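Local coordinates for DUF4442 domain-containing protein (Pseudomonas aeruginosa, PDB 1SH8) that is of unknown function but adopts a hotdog-type fold and is probably a thioesterase, at residues 91-103 / 123-137. Residues are numbered along the deposited sequence; the frame is centred on the assembly and turned at random.
Sequences RPAKGDIRVEARL and YSLELQLTDEQGEVV
R98 and T130 pair directly where strands 97-102 and 123-130 run antiparallel at 154°, each backbone N donating to the other's carbonyl O at 3.0 Å, and beyond this single hydrogen-bonded pair, toward A101 and L127, the strands splay apart. Two residues on, at E100 and Q128, water takes over: one molecule links E100 N to Q128 O and a second links E100 O to Q128 N, so the ladder continues through solvent. On the buried side of the strands apolar side chains make the contact. With chi1 at 66°, V99 sets CG2 anti to its backbone N, and that methyl meets L127 CD1 at 3.7 Å and also touches L129 CD1. The other branch of L127, CD2, lies 3.6 Å from A101 CB. At the opposite end, I97 crosses L129 at about a right angle, its CG2 against L129 CB, while V137 CG2 packs on both I97 CG2 and A93 CB. The turn is held by polar bonds. D131 OD1 accepts from Q133 N, which makes an Asx turn in the type I turn 131-134, and from E135 N on the opposite face of the carboxylate, and the extended E132 accepts D96 N on the anti lone pair of OE2 (3.1 Å). R91 N donates to V137 O, whereas E135 OE1 sits over one face of the R91 guanidinium, 3.1 Å from NH1, in a purely electrostatic salt bridge. Helices 54-62 and 64-72 cover the apolar side through L60, L57 and P64. This short, water-extended junction joins two antiparallel three-stranded groups into the curved sheet of the hotdog fold, wrapped about its helical filling.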
# COMPACT_ATOMS: atom_id res chain seq x y z
N ARG A 91 12.80 -2.12 9.42
CA ARG A 91 13.97 -1.26 9.33
C ARG A 91 14.02 -0.52 7.99
O ARG A 91 13.43 -0.97 7.01
CB ARG A 91 15.25 -2.08 9.54
CG ARG A 91 15.32 -3.35 8.74
CD ARG A 91 16.29 -4.33 9.37
NE ARG A 91 17.68 -3.92 9.20
CZ ARG A 91 18.69 -4.34 9.97
NH1 ARG A 91 18.45 -5.18 10.97
NH2 ARG A 91 19.92 -3.93 9.73
N PRO A 92 14.72 0.63 7.95
CA PRO A 92 14.82 1.38 6.69
C PRO A 92 15.23 0.46 5.55
O PRO A 92 16.20 -0.28 5.67
CB PRO A 92 15.87 2.43 7.01
CG PRO A 92 15.64 2.70 8.48
CD PRO A 92 15.47 1.29 9.02
N ALA A 93 14.49 0.51 4.45
CA ALA A 93 14.78 -0.34 3.29
C ALA A 93 15.69 0.39 2.31
O ALA A 93 15.25 1.30 1.60
CB ALA A 93 13.48 -0.75 2.61
N LYS A 94 16.96 -0.01 2.28
CA LYS A 94 17.93 0.61 1.39
C LYS A 94 18.30 -0.31 0.24
O LYS A 94 18.42 -1.52 0.42
CB LYS A 94 19.19 1.00 2.18
CG LYS A 94 18.92 2.04 3.26
CD LYS A 94 20.18 2.43 4.01
CE LYS A 94 19.88 3.41 5.13
NZ LYS A 94 19.29 4.68 4.62
N GLY A 95 18.47 0.27 -0.94
CA GLY A 95 18.82 -0.53 -2.11
C GLY A 95 17.61 -1.25 -2.66
O GLY A 95 16.47 -0.88 -2.37
N ASP A 96 17.86 -2.27 -3.47
CA ASP A 96 16.78 -3.05 -4.07
C ASP A 96 16.20 -4.01 -3.03
O ASP A 96 16.94 -4.60 -2.23
CB ASP A 96 17.29 -3.85 -5.27
CG ASP A 96 17.72 -2.97 -6.42
OD1 ASP A 96 17.50 -1.75 -6.36
OD2 ASP A 96 18.27 -3.51 -7.40
N ILE A 97 14.88 -4.15 -3.05
CA ILE A 97 14.18 -5.01 -2.10
C ILE A 97 13.46 -6.12 -2.86
O ILE A 97 12.93 -5.89 -3.94
CB ILE A 97 13.16 -4.17 -1.29
CG1 ILE A 97 13.87 -2.96 -0.65
CG2 ILE A 97 12.51 -5.02 -0.22
CD1 ILE A 97 15.00 -3.32 0.30
N ARG A 98 13.44 -7.32 -2.28
CA ARG A 98 12.79 -8.46 -2.92
C ARG A 98 11.81 -9.17 -2.02
O ARG A 98 11.80 -8.99 -0.80
CB ARG A 98 13.83 -9.50 -3.39
CG ARG A 98 14.84 -9.01 -4.40
CD ARG A 98 15.62 -10.19 -4.99
NE ARG A 98 16.40 -10.91 -3.98
CZ ARG A 98 17.07 -12.04 -4.21
NH1 ARG A 98 17.05 -12.59 -5.42
NH2 ARG A 98 17.76 -12.62 -3.23
N VAL A 99 10.99 -10.01 -2.64
CA VAL A 99 10.01 -10.81 -1.93
C VAL A 99 9.75 -12.06 -2.75
O VAL A 99 9.84 -12.04 -3.98
CB VAL A 99 8.67 -10.05 -1.75
CG1 VAL A 99 8.01 -9.82 -3.11
CG2 VAL A 99 7.74 -10.84 -0.83
N GLU A 100 9.46 -13.16 -2.07
CA GLU A 100 9.10 -14.39 -2.76
C GLU A 100 7.87 -14.94 -2.05
O GLU A 100 7.65 -14.68 -0.87
CB GLU A 100 10.27 -15.39 -2.81
CG GLU A 100 10.87 -15.85 -1.50
CD GLU A 100 12.21 -16.57 -1.72
OE1 GLU A 100 12.26 -17.51 -2.54
OE2 GLU A 100 13.21 -16.20 -1.07
N ALA A 101 7.04 -15.66 -2.80
CA ALA A 101 5.82 -16.21 -2.25
C ALA A 101 5.50 -17.50 -2.97
O ALA A 101 5.86 -17.67 -4.13
CB ALA A 101 4.68 -15.22 -2.42
N ARG A 102 4.81 -18.41 -2.28
CA ARG A 102 4.47 -19.68 -2.89
C ARG A 102 3.10 -20.21 -2.48
O ARG A 102 2.52 -19.78 -1.48
CB ARG A 102 5.55 -20.72 -2.58
CG ARG A 102 5.75 -21.01 -1.10
CD ARG A 102 6.96 -21.93 -0.86
NE ARG A 102 8.24 -21.27 -1.12
CZ ARG A 102 9.42 -21.89 -1.19
NH1 ARG A 102 9.49 -23.21 -1.02
NH2 ARG A 102 10.53 -21.20 -1.42
N LEU A 103 2.58 -21.12 -3.30
CA LEU A 103 1.31 -21.81 -3.09
C LEU A 103 1.60 -23.25 -3.49
O LEU A 103 2.05 -23.49 -4.61
CB LEU A 103 0.21 -21.26 -4.00
CG LEU A 103 -0.53 -19.98 -3.65
CD1 LEU A 103 -1.54 -19.66 -4.75
CD2 LEU A 103 -1.23 -20.15 -2.31
N TYR A 123 -7.23 -17.10 -0.14
CA TYR A 123 -5.89 -17.60 0.11
C TYR A 123 -5.12 -16.46 0.77
O TYR A 123 -5.34 -15.28 0.47
CB TYR A 123 -5.19 -18.10 -1.17
CG TYR A 123 -4.99 -17.10 -2.30
CD1 TYR A 123 -3.76 -16.46 -2.48
CD2 TYR A 123 -6.01 -16.85 -3.22
CE1 TYR A 123 -3.56 -15.59 -3.56
CE2 TYR A 123 -5.81 -15.98 -4.30
CZ TYR A 123 -4.59 -15.36 -4.46
OH TYR A 123 -4.41 -14.51 -5.54
N SER A 124 -4.25 -16.80 1.72
CA SER A 124 -3.47 -15.78 2.41
C SER A 124 -1.98 -15.97 2.16
O SER A 124 -1.53 -17.06 1.80
CB SER A 124 -3.75 -15.84 3.91
OG SER A 124 -3.44 -17.12 4.43
N LEU A 125 -1.23 -14.88 2.33
CA LEU A 125 0.21 -14.92 2.15
C LEU A 125 0.84 -14.13 3.30
O LEU A 125 0.36 -13.05 3.65
CB LEU A 125 0.62 -14.27 0.81
CG LEU A 125 0.09 -14.90 -0.49
CD1 LEU A 125 0.49 -14.02 -1.68
CD2 LEU A 125 0.65 -16.30 -0.66
N GLU A 126 1.88 -14.70 3.90
CA GLU A 126 2.62 -14.07 4.99
C GLU A 126 4.05 -14.02 4.47
O GLU A 126 4.75 -15.03 4.45
CB GLU A 126 2.52 -14.91 6.26
CG GLU A 126 1.11 -14.97 6.81
CD GLU A 126 0.99 -15.88 8.01
OE1 GLU A 126 1.39 -15.48 9.12
OE2 GLU A 126 0.50 -17.01 7.83
N LEU A 127 4.46 -12.83 4.04
CA LEU A 127 5.76 -12.65 3.41
C LEU A 127 6.76 -11.75 4.11
O LEU A 127 6.40 -10.93 4.96
CB LEU A 127 5.54 -12.09 2.00
CG LEU A 127 4.36 -12.65 1.21
CD1 LEU A 127 4.25 -11.91 -0.12
CD2 LEU A 127 4.54 -14.14 0.98
N GLN A 128 8.02 -11.90 3.72
CA GLN A 128 9.11 -11.08 4.24
C GLN A 128 9.76 -10.39 3.06
O GLN A 128 10.00 -11.01 2.01
CB GLN A 128 10.17 -11.93 4.93
CG GLN A 128 9.70 -12.72 6.13
CD GLN A 128 10.85 -13.34 6.87
OE1 GLN A 128 11.71 -13.99 6.28
NE2 GLN A 128 10.88 -13.15 8.19
N LEU A 129 10.03 -9.10 3.21
CA LEU A 129 10.71 -8.33 2.17
C LEU A 129 12.14 -8.20 2.68
O LEU A 129 12.35 -7.85 3.84
CB LEU A 129 10.06 -6.95 2.01
CG LEU A 129 8.82 -6.88 1.11
CD1 LEU A 129 7.77 -7.89 1.54
CD2 LEU A 129 8.28 -5.45 1.15
N THR A 130 13.11 -8.47 1.81
CA THR A 130 14.50 -8.41 2.23
C THR A 130 15.36 -7.51 1.36
O THR A 130 15.07 -7.30 0.18
CB THR A 130 15.12 -9.83 2.21
OG1 THR A 130 15.07 -10.37 0.88
CG2 THR A 130 14.35 -10.76 3.14
N ASP A 131 16.43 -6.97 1.94
CA ASP A 131 17.34 -6.14 1.16
C ASP A 131 18.47 -7.00 0.60
O ASP A 131 18.48 -8.22 0.78
CB ASP A 131 17.88 -4.97 2.00
CG ASP A 131 18.74 -5.42 3.16
OD1 ASP A 131 19.26 -6.55 3.15
OD2 ASP A 131 18.90 -4.60 4.10
N GLU A 132 19.43 -6.37 -0.08
CA GLU A 132 20.53 -7.09 -0.70
C GLU A 132 21.41 -7.93 0.23
O GLU A 132 22.14 -8.81 -0.23
CB GLU A 132 21.39 -6.10 -1.49
CG GLU A 132 20.68 -5.58 -2.74
CD GLU A 132 21.39 -4.41 -3.40
OE1 GLU A 132 22.63 -4.48 -3.54
OE2 GLU A 132 20.70 -3.43 -3.78
N GLN A 133 21.30 -7.68 1.53
CA GLN A 133 22.07 -8.41 2.54
C GLN A 133 21.20 -9.47 3.21
O GLN A 133 21.63 -10.13 4.15
CB GLN A 133 22.58 -7.44 3.61
CG GLN A 133 23.53 -6.39 3.08
CD GLN A 133 24.83 -7.00 2.64
OE1 GLN A 133 25.56 -7.58 3.44
NE2 GLN A 133 25.13 -6.88 1.35
N GLY A 134 19.96 -9.61 2.73
CA GLY A 134 19.07 -10.59 3.31
C GLY A 134 18.39 -10.13 4.59
O GLY A 134 17.73 -10.94 5.26
N GLU A 135 18.56 -8.86 4.95
CA GLU A 135 17.91 -8.33 6.16
C GLU A 135 16.42 -8.14 5.87
O GLU A 135 16.04 -7.67 4.80
CB GLU A 135 18.49 -6.97 6.57
CG GLU A 135 19.89 -7.00 7.16
CD GLU A 135 19.99 -7.89 8.39
OE1 GLU A 135 19.17 -7.76 9.32
OE2 GLU A 135 20.91 -8.73 8.42
N VAL A 136 15.58 -8.50 6.84
CA VAL A 136 14.14 -8.35 6.70
C VAL A 136 13.77 -6.90 7.00
O VAL A 136 13.87 -6.45 8.13
CB VAL A 136 13.41 -9.31 7.66
CG1 VAL A 136 11.90 -9.08 7.58
CG2 VAL A 136 13.75 -10.74 7.30
N VAL A 137 13.34 -6.17 5.97
CA VAL A 137 13.00 -4.77 6.15
C VAL A 137 11.52 -4.54 6.46
O VAL A 137 11.16 -3.51 7.04
CB VAL A 137 13.39 -3.94 4.90
CG1 VAL A 137 14.89 -4.07 4.64
CG2 VAL A 137 12.59 -4.40 3.68
O HOH W 1 18.03 -2.00 4.10
O HOH W 2 19.16 -3.77 -0.80
O HOH W 3 16.80 -9.80 -1.29
O HOH W 4 10.72 -13.20 0.70
O HOH W 5 8.32 -14.48 2.00
O HOH W 6 13.49 -12.87 -0.71